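Local coordinates for Exo-1,3/1,4-beta-glucanase (Pseudoalteromonas sp., PDB 3UT0), which probably hydrolyses beta-1,3- and beta-1,4-linked glucans as an exo-acting, calcium-binding glycoside hydrolase of family 3, with beta-glucosidase-type activity, at residues Met647-Ala652 / Leu698-Leu703; Ala731-Met736 / Leu783-Gln788; Cys742-Asp747 / Ala764-Cys769. All blocks are in the same frame, centred on the assembly; numbering follows the deposited sequence.

Two of these contacts pair strands within one sheet of a galactose-binding-like domain, and the third packs that sheet's edge strand on the other sheet. Coming from the N terminus, strand 647-653 waits some 45 residues, a span that includes strands 674-679 and 687-692 of the second sheet, before 698-703 returns beside it and closes contact 1. Contact 2 then opens at 731-736 and closes only at 783-788. Contact 3, between 742-747 and 764-769, lies wholly inside that loop, so none of the loops cross. Residues 783-787 also border 698-702, joining contacts 1 and 2 in one sheet. Strand 742-747 continues this sheet beyond 731-737, and contact 3 links it to the second sheet.

Contact 1 of 3, residues Met647-Ala652 / Leu698-Leu703; sequences MTWQLA and LSLSYL
The six-membered ring of Trp649 carries the methyl CD1 of Leu700 over one face, 4.2 Å from the ring centroid to CD1 and only 11° off the normal, a CH-pi contact. Phe639 meets the same indole edge-to-face, and Phe690 approaches it with its plane steeply inclined. The phenol of Tyr702 is covered in a comparable way by Met647, whose SD stands 3.8 Å from the Tyr702 ring centroid, a Met-aromatic contact. Together with chi1, chi2 (-64°) sets the sulfur over this ring; chi3 (-71°) then places Met647 CE above the ring's centre and 3.7 Å from Leu700 CG, so one methionine end serves two neighbours.

On the other face of the sheet, the Gln650 chain runs out past two serines, its CB 3.2 Å from Ser699 OG. The hydroxyl of Ser701 is engaged by Asp781, on the next strand. Thr648 places OG1 opposite its own backbone N, where it donates to Trp649 O at 2.8 Å, while CG2 packs against Leu703 CD2 at 3.6 Å.

Between the faces, reciprocal backbone bonds join Thr648 to Ser701 and Gln650 to Ser699, with Ser701 N reaching Thr648 O at 2.9 Å. The apolar face of this antiparallel pair packs on strands 674-679 and 687-692 of the second sheet, as in a beta-sandwich, here that of a galactose-binding-like domain.

Contact 2 of 3, residues Ala731-Met736 / Leu783-Gln788; sequences ANLQVM and LRITSQ
An antiparallel strand pair inside a six-stranded sheet brings Asn732 and Gln734 against Thr786 and Arg784, each couple forming a hydrogen-bonded pair. Asn732 N reaches Thr786 O at 2.8 Å and Thr786 N returns to Asn732 O at 2.7 Å; Gln734 and Arg784 repeat the exchange two residues along.

On the polar face, Gln734 lays its amide oxygen OE1 beside the Arg784 chain, 3.3 Å from CD. The amide and guanidinium planes are nearly perpendicular, 83° apart, and the bond from Arg784 NH1 to OE1 is weak at 3.4 Å. The stronger partner of this guanidinium is Asp781, which forms a salt bridge with NH2, while Gln734 NE2 donates to Asp745 on the neighbouring strand. Each of these two side chains is therefore steadied by a carboxylate outside the pair. A water is hydrogen-bonded to Gln734 OE1 and Thr786 OG1, 2.8 Å from each, and also to Asn732 O, spanning the two strands.

The opposite face belongs to the interior of the beta-sandwich, where Ile785 and Leu783 pack on strand 716-723 of the second sheet. Here Leu733, its CG set opposite the backbone N (chi1 160°), meets Leu783 on the diagonal rather than straight across: the two CD1 methyls of Leu733 and Leu783 are 3.4 Å apart, tighter than usual. Leu733 CD1 touches Ile785 CG1 more loosely, at 4.1 Å.

Contact 3 of 3, residues Cys742-Asp747 / Ala764-Cys769; sequences CLRDID and AIPLHC
Arg744 and Pro766 form the tight part of this contact. The arginine chain, bent at chi2 and chi3 (-63° and -55°), curls so that NH1 donates to Pro766 O at 2.9 Å along a lone pair, with the carbonyl oxygen almost in the guanidinium plane; Arg744 CD lies 3.5 Å from Pro766 O. The proline ring packs at NH1 too, its CG 3.5 Å away. Over one face of the guanidinium sits Cys769 SG, and over the opposite face, offset toward the rim, stands the methyl CD1 of Ile746. The buried group is thus flanked on both sides, and further backbone acceptors hold it: NH1 also donates to Leu810 O and NH2 weakly to Thr811 O. Cys769 is itself anchored by its disulfide to Cys812.

The apolar contacts across the segments are looser: Ile746 CD1 only grazes Ile765 CG2 at 4.1 Å, and the partly exposed Leu743 rests CD2 against Leu767 CB at 3.9 Å. Asp745 and Asp747 lie on the solvent side of their strand.

The axes of the two short strands pass 9.3 Å apart at 133°, which is packing between sheets rather than pairing within one. Leu743 and Arg744 both face Val735 of the adjoining strand, a classic beta bulge, and from it an edge strand reaches across to the second layer of a galactose-binding-like beta-sandwich.

Contact 1 of 3, residues Met647-Ala652 / Leu698-Leu703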
ATOM      1  N   MET A 647      21.843  12.116 -22.423  1.00 42.96           N
ATOM      2  CA  MET A 647      20.715  12.970 -22.043  1.00 29.57           C
ATOM      3  C   MET A 647      20.731  13.309 -20.550  1.00 60.01           C
ATOM      4  O   MET A 647      21.117  12.494 -19.715  1.00 33.29           O
ATOM      5  CB  MET A 647      19.373  12.299 -22.381  1.00 29.58           C
ATOM      6  CG  MET A 647      19.229  11.828 -23.820  1.00 54.26           C
ATOM      7  SD  MET A 647      19.276  13.233 -24.939  1.00 45.83           S
ATOM      8  CE  MET A 647      17.710  13.999 -24.577  1.00 42.36           C
ATOM      9  N   THR A 648      20.285  14.515 -20.228  1.00 51.38           N
ATOM     10  CA  THR A 648      20.212  14.978 -18.854  1.00 49.45           C
ATOM     11  C   THR A 648      19.067  15.973 -18.723  1.00 50.14           C
ATOM     12  O   THR A 648      18.658  16.585 -19.704  1.00 33.89           O
ATOM     13  CB  THR A 648      21.509  15.689 -18.442  1.00 43.94           C
ATOM     14  OG1 THR A 648      21.341  16.279 -17.150  1.00 36.13           O
ATOM     15  CG2 THR A 648      21.844  16.793 -19.428  1.00 48.24           C
ATOM     16  N   TRP A 649      18.547  16.132 -17.510  1.00 26.61           N
ATOM     17  CA  TRP A 649      17.613  17.218 -17.232  1.00 29.64           C
ATOM     18  C   TRP A 649      18.406  18.467 -16.912  1.00 20.24           C
ATOM     19  O   TRP A 649      19.549  18.386 -16.477  1.00 35.83           O
ATOM     20  CB  TRP A 649      16.689  16.897 -16.048  1.00 29.41           C
ATOM     21  CG  TRP A 649      15.850  15.671 -16.237  1.00 32.59           C
ATOM     22  CD1 TRP A 649      16.057  14.443 -15.672  1.00 43.30           C
ATOM     23  CD2 TRP A 649      14.678  15.540 -17.055  1.00 45.62           C
ATOM     24  NE1 TRP A 649      15.089  13.563 -16.077  1.00 31.41           N
ATOM     25  CE2 TRP A 649      14.232  14.207 -16.929  1.00 34.09           C
ATOM     26  CE3 TRP A 649      13.970  16.412 -17.889  1.00 14.95           C
ATOM     27  CZ2 TRP A 649      13.105  13.734 -17.594  1.00 28.79           C
ATOM     28  CZ3 TRP A 649      12.850  15.940 -18.530  1.00 23.38           C
ATOM     29  CH2 TRP A 649      12.428  14.617 -18.381  1.00 27.74           C
ATOM     30  N   GLN A 650      17.803  19.621 -17.166  1.00 32.54           N
ATOM     31  CA  GLN A 650      18.397  20.906 -16.828  1.00 33.07           C
ATOM     32  C   GLN A 650      17.322  21.733 -16.179  1.00 30.56           C
ATOM     33  O   GLN A 650      16.207  21.835 -16.696  1.00 40.00           O
ATOM     34  CB  GLN A 650      18.910  21.668 -18.054  1.00 24.55           C
ATOM     35  CG  GLN A 650      20.194  21.162 -18.662  1.00 48.26           C
ATOM     36  CD  GLN A 650      20.841  22.193 -19.580  1.00 53.34           C
ATOM     37  OE1 GLN A 650      20.433  23.361 -19.618  1.00 46.12           O
ATOM     38  NE2 GLN A 650      21.857  21.767 -20.321  1.00 43.91           N
ATOM     39  N   LEU A 651      17.665  22.332 -15.049  1.00 27.80           N
ATOM     40  CA  LEU A 651      16.723  23.152 -14.324  1.00 40.41           C
ATOM     41  C   LEU A 651      17.343  24.520 -14.162  1.00 42.82           C
ATOM     42  O   LEU A 651      18.366  24.676 -13.500  1.00 57.66           O
ATOM     43  CB  LEU A 651      16.409  22.526 -12.964  1.00 39.20           C
ATOM     44  CG  LEU A 651      15.507  21.286 -12.935  1.00 38.37           C
ATOM     45  CD1 LEU A 651      16.198  20.053 -13.482  1.00 30.09           C
ATOM     46  CD2 LEU A 651      15.007  21.022 -11.513  1.00 37.88           C
ATOM     47  N   ALA A 652      16.729  25.518 -14.779  1.00 38.99           N
ATOM     48  CA  ALA A 652      17.347  26.837 -14.832  1.00 27.90           C
ATOM     49  C   ALA A 652      16.423  27.894 -14.280  1.00 35.29           C
ATOM     50  O   ALA A 652      15.317  28.078 -14.775  1.00 49.75           O
ATOM     51  CB  ALA A 652      17.756  27.180 -16.266  1.00 31.04           C
ATOM     52  N   LEU A 698      12.696  24.338 -17.649  1.00 24.31           N
ATOM     53  CA  LEU A 698      13.118  22.949 -17.643  1.00 31.21           C
ATOM     54  C   LEU A 698      13.526  22.526 -19.039  1.00 21.70           C
ATOM     55  O   LEU A 698      12.854  22.879 -19.998  1.00 37.72           O
ATOM     56  CB  LEU A 698      11.961  22.057 -17.189  1.00 25.86           C
ATOM     57  CG  LEU A 698      12.202  20.576 -17.454  1.00 32.55           C
ATOM     58  CD1 LEU A 698      13.320  20.061 -16.564  1.00 27.63           C
ATOM     59  CD2 LEU A 698      10.937  19.801 -17.257  1.00 30.89           C
ATOM     60  N   SER A 699      14.600  21.758 -19.168  1.00 22.24           N
ATOM     61  CA  SER A 699      14.885  21.184 -20.474  1.00 37.19           C
ATOM     62  C   SER A 699      15.353  19.742 -20.379  1.00 36.00           C
ATOM     63  O   SER A 699      16.023  19.359 -19.421  1.00 36.86           O
ATOM     64  CB  SER A 699      15.862  22.070 -21.281  1.00 26.74           C
ATOM     65  OG  SER A 699      17.040  22.367 -20.557  1.00 55.27           O
ATOM     66  N   LEU A 700      14.947  18.938 -21.351  1.00 27.89           N
ATOM     67  CA  LEU A 700      15.559  17.642 -21.559  1.00 30.78           C
ATOM     68  C   LEU A 700      16.638  17.879 -22.616  1.00 37.12           C
ATOM     69  O   LEU A 700      16.331  18.233 -23.752  1.00 28.28           O
ATOM     70  CB  LEU A 700      14.508  16.644 -22.030  1.00 29.00           C
ATOM     71  CG  LEU A 700      14.982  15.232 -22.360  1.00 34.34           C
ATOM     72  CD1 LEU A 700      15.781  14.701 -21.219  1.00 23.21           C
ATOM     73  CD2 LEU A 700      13.801  14.315 -22.677  1.00 27.42           C
ATOM     74  N   SER A 701      17.897  17.728 -22.214  1.00 42.44           N
ATOM     75  CA  SER A 701      19.030  18.196 -23.002  1.00 50.24           C
ATOM     76  C   SER A 701      20.054  17.123 -23.336  1.00 49.69           C
ATOM     77  O   SER A 701      20.245  16.168 -22.590  1.00 37.25           O
ATOM     78  CB  SER A 701      19.738  19.322 -22.255  1.00 34.89           C
ATOM     79  OG  SER A 701      18.826  20.330 -21.877  1.00 43.07           O
ATOM     80  N   TYR A 702      20.731  17.310 -24.461  1.00 45.42           N
ATOM     81  CA  TYR A 702      21.870  16.482 -24.817  1.00 40.61           C
ATOM     82  C   TYR A 702      23.084  16.973 -24.015  1.00 37.22           C
ATOM     83  O   TYR A 702      23.267  18.176 -23.833  1.00 37.09           O
ATOM     84  CB  TYR A 702      22.126  16.554 -26.340  1.00 35.13           C
ATOM     85  CG  TYR A 702      21.002  15.990 -27.196  1.00 24.73           C
ATOM     86  CD1 TYR A 702      20.987  14.649 -27.556  1.00 25.74           C
ATOM     87  CD2 TYR A 702      19.957  16.793 -27.634  1.00 33.98           C
ATOM     88  CE1 TYR A 702      19.969  14.121 -28.326  1.00 35.42           C
ATOM     89  CE2 TYR A 702      18.926  16.269 -28.409  1.00 33.85           C
ATOM     90  CZ  TYR A 702      18.944  14.933 -28.755  1.00 42.15           C
ATOM     91  OH  TYR A 702      17.936  14.398 -29.524  1.00 41.29           O
ATOM     92  N   LEU A 703      23.902  16.049 -23.520  1.00 45.27           N
ATOM     93  CA  LEU A 703      25.137  16.423 -22.836  1.00 51.20           C
ATOM     94  C   LEU A 703      26.107  17.078 -23.821  1.00 58.59           C
ATOM     95  O   LEU A 703      26.804  18.034 -23.489  1.00 57.10           O
ATOM     96  CB  LEU A 703      25.792  15.204 -22.177  1.00 47.39           C
ATOM     97  CG  LEU A 703      25.427  14.875 -20.720  1.00 61.73           C
ATOM     98  CD1 LEU A 703      25.490  16.126 -19.853  1.00 52.68           C
ATOM     99  CD2 LEU A 703      24.069  14.218 -20.620  1.00 59.04           C
TER

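Contact 2 of 3, residues Ala731-Met736 / Leu783-Gln788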
ATOM      1  N   ALA A 731       2.492  29.441 -20.444  1.00 38.61           N
ATOM      2  CA  ALA A 731       3.672  28.595 -20.452  1.00 36.28           C
ATOM      3  C   ALA A 731       4.037  28.247 -21.885  1.00 38.43           C
ATOM      4  O   ALA A 731       3.186  28.271 -22.779  1.00 39.44           O
ATOM      5  CB  ALA A 731       3.441  27.331 -19.642  1.00 22.21           C
ATOM      6  N   ASN A 732       5.301  27.896 -22.089  1.00 35.14           N
ATOM      7  CA  ASN A 732       5.848  27.727 -23.420  1.00 35.43           C
ATOM      8  C   ASN A 732       6.517  26.368 -23.536  1.00 42.32           C
ATOM      9  O   ASN A 732       7.301  25.987 -22.668  1.00 32.05           O
ATOM     10  CB  ASN A 732       6.861  28.840 -23.676  1.00 43.19           C
ATOM     11  CG  ASN A 732       7.205  28.993 -25.132  1.00 59.40           C
ATOM     12  OD1 ASN A 732       7.562  28.031 -25.799  1.00 79.41           O
ATOM     13  ND2 ASN A 732       7.109  30.214 -25.636  1.00 91.26           N
ATOM     14  N   LEU A 733       6.192  25.646 -24.606  1.00 44.09           N
ATOM     15  CA  LEU A 733       6.774  24.345 -24.915  1.00 23.58           C
ATOM     16  C   LEU A 733       7.588  24.426 -26.215  1.00 38.40           C
ATOM     17  O   LEU A 733       7.027  24.535 -27.299  1.00 36.58           O
ATOM     18  CB  LEU A 733       5.653  23.305 -25.038  1.00 23.02           C
ATOM     19  CG  LEU A 733       5.902  21.998 -25.785  1.00 33.64           C
ATOM     20  CD1 LEU A 733       7.001  21.243 -25.127  1.00 33.67           C
ATOM     21  CD2 LEU A 733       4.633  21.164 -25.851  1.00 33.66           C
ATOM     22  N   GLN A 734       8.909  24.402 -26.101  1.00 32.17           N
ATOM     23  CA  GLN A 734       9.780  24.440 -27.271  1.00 30.89           C
ATOM     24  C   GLN A 734      10.378  23.065 -27.546  1.00 31.89           C
ATOM     25  O   GLN A 734      10.582  22.278 -26.631  1.00 32.86           O
ATOM     26  CB  GLN A 734      10.877  25.483 -27.088  1.00 27.92           C
ATOM     27  CG  GLN A 734      10.374  26.899 -27.246  1.00 21.23           C
ATOM     28  CD  GLN A 734      11.306  27.938 -26.625  1.00 50.62           C
ATOM     29  OE1 GLN A 734      11.790  27.763 -25.508  1.00 29.88           O
ATOM     30  NE2 GLN A 734      11.563  29.028 -27.361  1.00 44.94           N
ATOM     31  N   VAL A 735      10.626  22.764 -28.818  1.00 34.25           N
ATOM     32  CA  VAL A 735      11.110  21.442 -29.197  1.00 32.35           C
ATOM     33  C   VAL A 735      12.297  21.543 -30.144  1.00 32.89           C
ATOM     34  O   VAL A 735      12.252  22.303 -31.115  1.00 42.99           O
ATOM     35  CB  VAL A 735       9.984  20.592 -29.830  1.00 38.08           C
ATOM     36  CG1 VAL A 735      10.514  19.251 -30.296  1.00 31.36           C
ATOM     37  CG2 VAL A 735       8.860  20.387 -28.832  1.00 34.83           C
ATOM     38  N   MET A 736      13.353  20.780 -29.849  1.00 31.70           N
ATOM     39  CA  MET A 736      14.554  20.720 -30.684  1.00 33.66           C
ATOM     40  C   MET A 736      15.173  22.089 -30.881  1.00 45.72           C
ATOM     41  O   MET A 736      15.010  22.703 -31.931  1.00 40.73           O
ATOM     42  CB  MET A 736      14.249  20.088 -32.047  1.00 43.05           C
ATOM     43  CG  MET A 736      13.859  18.634 -31.963  1.00 51.04           C
ATOM     44  SD  MET A 736      15.112  17.680 -31.100  1.00 36.89           S
ATOM     45  CE  MET A 736      14.332  16.066 -31.123  1.00 33.60           C
ATOM     46  N   LEU A 783      13.831  19.142 -25.502  1.00 29.45           N
ATOM     47  CA  LEU A 783      12.541  19.589 -25.011  1.00 16.05           C
ATOM     48  C   LEU A 783      12.793  20.774 -24.075  1.00 33.10           C
ATOM     49  O   LEU A 783      13.826  20.844 -23.427  1.00 26.94           O
ATOM     50  CB  LEU A 783      11.879  18.411 -24.309  1.00 24.67           C
ATOM     51  CG  LEU A 783      10.690  18.557 -23.365  1.00 30.29           C
ATOM     52  CD1 LEU A 783       9.648  19.393 -23.994  1.00 61.24           C
ATOM     53  CD2 LEU A 783      10.155  17.169 -23.121  1.00 36.98           C
ATOM     54  N   ARG A 784      11.895  21.744 -24.048  1.00 14.56           N
ATOM     55  CA  ARG A 784      12.077  22.866 -23.141  1.00 22.04           C
ATOM     56  C   ARG A 784      10.731  23.440 -22.753  1.00 34.87           C
ATOM     57  O   ARG A 784       9.943  23.786 -23.618  1.00 25.12           O
ATOM     58  CB  ARG A 784      12.927  23.959 -23.774  1.00 26.66           C
ATOM     59  CG  ARG A 784      13.278  25.081 -22.821  1.00 23.80           C
ATOM     60  CD  ARG A 784      13.976  26.237 -23.515  1.00 18.84           C
ATOM     61  NE  ARG A 784      15.218  25.849 -24.181  1.00 47.88           N
ATOM     62  CZ  ARG A 784      15.767  26.528 -25.188  1.00 58.55           C
ATOM     63  NH1 ARG A 784      15.176  27.622 -25.651  1.00 30.09           N
ATOM     64  NH2 ARG A 784      16.898  26.105 -25.741  1.00 70.27           N
ATOM     65  N   ILE A 785      10.459  23.536 -21.454  1.00 38.77           N
ATOM     66  CA  ILE A 785       9.184  24.078 -20.974  1.00 13.55           C
ATOM     67  C   ILE A 785       9.405  25.314 -20.078  1.00 35.64           C
ATOM     68  O   ILE A 785      10.169  25.259 -19.110  1.00 29.00           O
ATOM     69  CB  ILE A 785       8.360  22.986 -20.252  1.00 22.44           C
ATOM     70  CG1 ILE A 785       8.011  21.860 -21.241  1.00 24.22           C
ATOM     71  CG2 ILE A 785       7.094  23.585 -19.616  1.00 10.25           C
ATOM     72  CD1 ILE A 785       7.532  20.579 -20.596  1.00 24.74           C
ATOM     73  N   THR A 786       8.749  26.430 -20.394  1.00 37.21           N
ATOM     74  CA  THR A 786       8.998  27.678 -19.660  1.00 26.63           C
ATOM     75  C   THR A 786       7.725  28.293 -19.072  1.00 25.52           C
ATOM     76  O   THR A 786       6.714  28.407 -19.761  1.00 31.43           O
ATOM     77  CB  THR A 786       9.734  28.710 -20.526  1.00 16.64           C
ATOM     78  OG1 THR A 786      10.976  28.149 -20.961  1.00 27.56           O
ATOM     79  CG2 THR A 786      10.040  29.966 -19.742  1.00 19.10           C
ATOM     80  N   SER A 787       7.784  28.676 -17.798  1.00 20.93           N
ATOM     81  CA  SER A 787       6.611  29.170 -17.086  1.00 25.45           C
ATOM     82  C   SER A 787       6.965  29.775 -15.726  1.00 41.35           C
ATOM     83  O   SER A 787       8.060  29.542 -15.186  1.00 33.20           O
ATOM     84  CB  SER A 787       5.621  28.032 -16.858  1.00 28.34           C
ATOM     85  OG  SER A 787       4.334  28.536 -16.551  1.00 36.92           O
ATOM     86  N   GLN A 788       6.025  30.540 -15.173  1.00 41.50           N
ATOM     87  CA  GLN A 788       6.165  31.123 -13.836  1.00 46.93           C
ATOM     88  C   GLN A 788       5.373  30.314 -12.806  1.00 40.52           C
ATOM     89  O   GLN A 788       5.573  30.456 -11.604  1.00 49.70           O
ATOM     90  CB  GLN A 788       5.620  32.557 -13.822  1.00 34.10           C
ATOM     91  CG  GLN A 788       5.986  33.385 -15.021  1.00 53.98           C
ATOM     92  CD  GLN A 788       5.313  34.741 -15.002  1.00 73.15           C
ATOM     93  OE1 GLN A 788       5.058  35.300 -13.937  1.00 76.27           O
ATOM     94  NE2 GLN A 788       5.015  35.274 -16.182  1.00 93.99           N
TER
HETATM   95  O   HOH W   1      10.194  26.931 -23.340  1.00 42.92           O

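Contact 3 of 3, residues Cys742-Asp747 / Ala764-Cys769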
ATOM      1  N   CYS A 742      14.394  27.160 -32.185  1.00 45.29           N
ATOM      2  CA  CYS A 742      13.822  25.836 -31.992  1.00 36.25           C
ATOM      3  C   CYS A 742      12.966  25.431 -33.203  1.00 40.71           C
ATOM      4  O   CYS A 742      12.407  26.289 -33.885  1.00 42.85           O
ATOM      5  CB  CYS A 742      12.945  25.826 -30.739  1.00 35.40           C
ATOM      6  SG  CYS A 742      13.705  26.445 -29.183  1.00 38.12           S
ATOM      7  N   LEU A 743      12.860  24.129 -33.458  1.00 31.77           N
ATOM      8  CA  LEU A 743      11.997  23.610 -34.514  1.00 19.29           C
ATOM      9  C   LEU A 743      10.517  23.893 -34.252  1.00 37.70           C
ATOM     10  O   LEU A 743       9.756  24.128 -35.184  1.00 31.17           O
ATOM     11  CB  LEU A 743      12.217  22.108 -34.712  1.00 21.73           C
ATOM     12  CG  LEU A 743      13.282  21.663 -35.710  1.00 49.69           C
ATOM     13  CD1 LEU A 743      14.602  22.386 -35.496  1.00 62.88           C
ATOM     14  CD2 LEU A 743      13.493  20.166 -35.631  1.00 38.93           C
ATOM     15  N   ARG A 744      10.102  23.855 -32.985  1.00 36.64           N
ATOM     16  CA  ARG A 744       8.710  24.155 -32.636  1.00 34.64           C
ATOM     17  C   ARG A 744       8.621  25.033 -31.409  1.00 35.35           C
ATOM     18  O   ARG A 744       9.450  24.943 -30.509  1.00 45.11           O
ATOM     19  CB  ARG A 744       7.913  22.886 -32.376  1.00 14.98           C
ATOM     20  CG  ARG A 744       7.826  21.924 -33.546  1.00 34.92           C
ATOM     21  CD  ARG A 744       7.092  22.554 -34.713  1.00 33.38           C
ATOM     22  NE  ARG A 744       5.771  23.046 -34.338  1.00 31.35           N
ATOM     23  CZ  ARG A 744       4.697  22.273 -34.217  1.00 28.77           C
ATOM     24  NH1 ARG A 744       4.792  20.965 -34.405  1.00 31.89           N
ATOM     25  NH2 ARG A 744       3.526  22.806 -33.900  1.00 27.74           N
ATOM     26  N   ASP A 745       7.612  25.889 -31.381  1.00 44.80           N
ATOM     27  CA  ASP A 745       7.376  26.761 -30.241  1.00 32.46           C
ATOM     28  C   ASP A 745       5.865  26.852 -30.036  1.00 36.75           C
ATOM     29  O   ASP A 745       5.162  27.533 -30.782  1.00 51.51           O
ATOM     30  CB  ASP A 745       7.995  28.136 -30.496  1.00 36.50           C
ATOM     31  CG  ASP A 745       8.029  29.006 -29.256  1.00 60.92           C
ATOM     32  OD1 ASP A 745       7.128  28.884 -28.397  1.00 59.90           O
ATOM     33  OD2 ASP A 745       8.966  29.827 -29.142  1.00 70.93           O
ATOM     34  N   ILE A 746       5.376  26.156 -29.019  1.00 40.73           N
ATOM     35  CA  ILE A 746       3.951  25.965 -28.814  1.00 20.49           C
ATOM     36  C   ILE A 746       3.519  26.512 -27.460  1.00 34.19           C
ATOM     37  O   ILE A 746       4.044  26.107 -26.431  1.00 37.34           O
ATOM     38  CB  ILE A 746       3.618  24.464 -28.853  1.00 28.20           C
ATOM     39  CG1 ILE A 746       4.006  23.877 -30.209  1.00 29.58           C
ATOM     40  CG2 ILE A 746       2.164  24.225 -28.547  1.00 25.35           C
ATOM     41  CD1 ILE A 746       3.826  22.390 -30.326  1.00 26.89           C
ATOM     42  N   ASP A 747       2.553  27.422 -27.468  1.00 36.68           N
ATOM     43  CA  ASP A 747       1.965  27.915 -26.228  1.00 32.07           C
ATOM     44  C   ASP A 747       1.008  26.887 -25.622  1.00 33.23           C
ATOM     45  O   ASP A 747       0.206  26.278 -26.335  1.00 29.09           O
ATOM     46  CB  ASP A 747       1.223  29.231 -26.468  1.00 45.27           C
ATOM     47  CG  ASP A 747       2.157  30.382 -26.774  1.00 62.56           C
ATOM     48  OD1 ASP A 747       3.256  30.438 -26.181  1.00 67.27           O
ATOM     49  OD2 ASP A 747       1.786  31.235 -27.610  1.00 67.07           O
ATOM     50  N   ALA A 764       2.062  13.926 -29.890  1.00 25.06           N
ATOM     51  CA  ALA A 764       2.976  13.826 -31.026  1.00 27.58           C
ATOM     52  C   ALA A 764       3.237  15.217 -31.593  1.00 24.89           C
ATOM     53  O   ALA A 764       2.311  15.976 -31.890  1.00 31.17           O
ATOM     54  CB  ALA A 764       2.406  12.906 -32.085  1.00 36.39           C
ATOM     55  N   ILE A 765       4.509  15.554 -31.715  1.00 16.24           N
ATOM     56  CA  ILE A 765       4.894  16.883 -32.151  1.00 28.79           C
ATOM     57  C   ILE A 765       5.750  16.793 -33.422  1.00 45.18           C
ATOM     58  O   ILE A 765       6.939  16.457 -33.348  1.00 27.98           O
ATOM     59  CB  ILE A 765       5.659  17.621 -31.043  1.00 35.69           C
ATOM     60  CG1 ILE A 765       4.904  17.510 -29.724  1.00 20.41           C
ATOM     61  CG2 ILE A 765       5.881  19.061 -31.422  1.00 23.32           C
ATOM     62  CD1 ILE A 765       5.569  18.202 -28.580  1.00 26.68           C
ATOM     63  N   PRO A 766       5.135  17.057 -34.594  1.00 31.81           N
ATOM     64  CA  PRO A 766       5.881  17.038 -35.860  1.00 30.20           C
ATOM     65  C   PRO A 766       7.043  18.025 -35.827  1.00 39.06           C
ATOM     66  O   PRO A 766       6.872  19.174 -35.405  1.00 25.08           O
ATOM     67  CB  PRO A 766       4.820  17.442 -36.900  1.00 30.22           C
ATOM     68  CG  PRO A 766       3.750  18.132 -36.124  1.00 35.91           C
ATOM     69  CD  PRO A 766       3.722  17.426 -34.794  1.00 31.88           C
ATOM     70  N   LEU A 767       8.214  17.567 -36.257  1.00 19.45           N
ATOM     71  CA  LEU A 767       9.396  18.422 -36.322  1.00 30.58           C
ATOM     72  C   LEU A 767       9.603  19.187 -37.629  1.00 41.62           C
ATOM     73  O   LEU A 767      10.334  20.170 -37.686  1.00 47.14           O
ATOM     74  CB  LEU A 767      10.637  17.599 -36.035  1.00 15.81           C
ATOM     75  CG  LEU A 767      10.578  16.712 -34.792  1.00 41.42           C
ATOM     76  CD1 LEU A 767      11.815  15.834 -34.708  1.00 38.01           C
ATOM     77  CD2 LEU A 767      10.420  17.553 -33.544  1.00 26.84           C
ATOM     78  N   HIS A 768       8.939  18.738 -38.685  1.00 38.60           N
ATOM     79  CA  HIS A 768       9.105  19.399 -40.035  1.00 37.52           C
ATOM     80  C   HIS A 768       7.871  20.220 -40.355  1.00 42.17           C
ATOM     81  O   HIS A 768       6.841  19.671 -40.774  1.00 28.19           O
ATOM     82  CB  HIS A 768       9.368  18.342 -41.123  1.00 28.91           C
ATOM     83  CG  HIS A 768       9.565  18.876 -42.479  0.50 54.28           C
ATOM     84  ND1 HIS A 768      10.821  18.737 -43.138  0.50 40.92           N
ATOM     85  CD2 HIS A 768       8.686  19.439 -43.350  0.50 16.16           C
ATOM     86  CE1 HIS A 768      10.725  19.247 -44.325  0.50 58.44           C
ATOM     87  NE2 HIS A 768       9.411  19.667 -44.477  0.50 55.35           N
ATOM     88  N   CYS A 769       7.984  21.533 -40.170  1.00 38.11           N
ATOM     89  CA  CYS A 769       6.894  22.457 -40.432  1.00 29.24           C
ATOM     90  C   CYS A 769       7.313  23.537 -41.428  1.00 41.63           C
ATOM     91  O   CYS A 769       8.454  23.562 -41.890  1.00 46.11           O
ATOM     92  CB  CYS A 769       6.425  23.110 -39.134  1.00 34.58           C
ATOM     93  SG  CYS A 769       5.810  21.942 -37.934  1.00 39.78           S
TER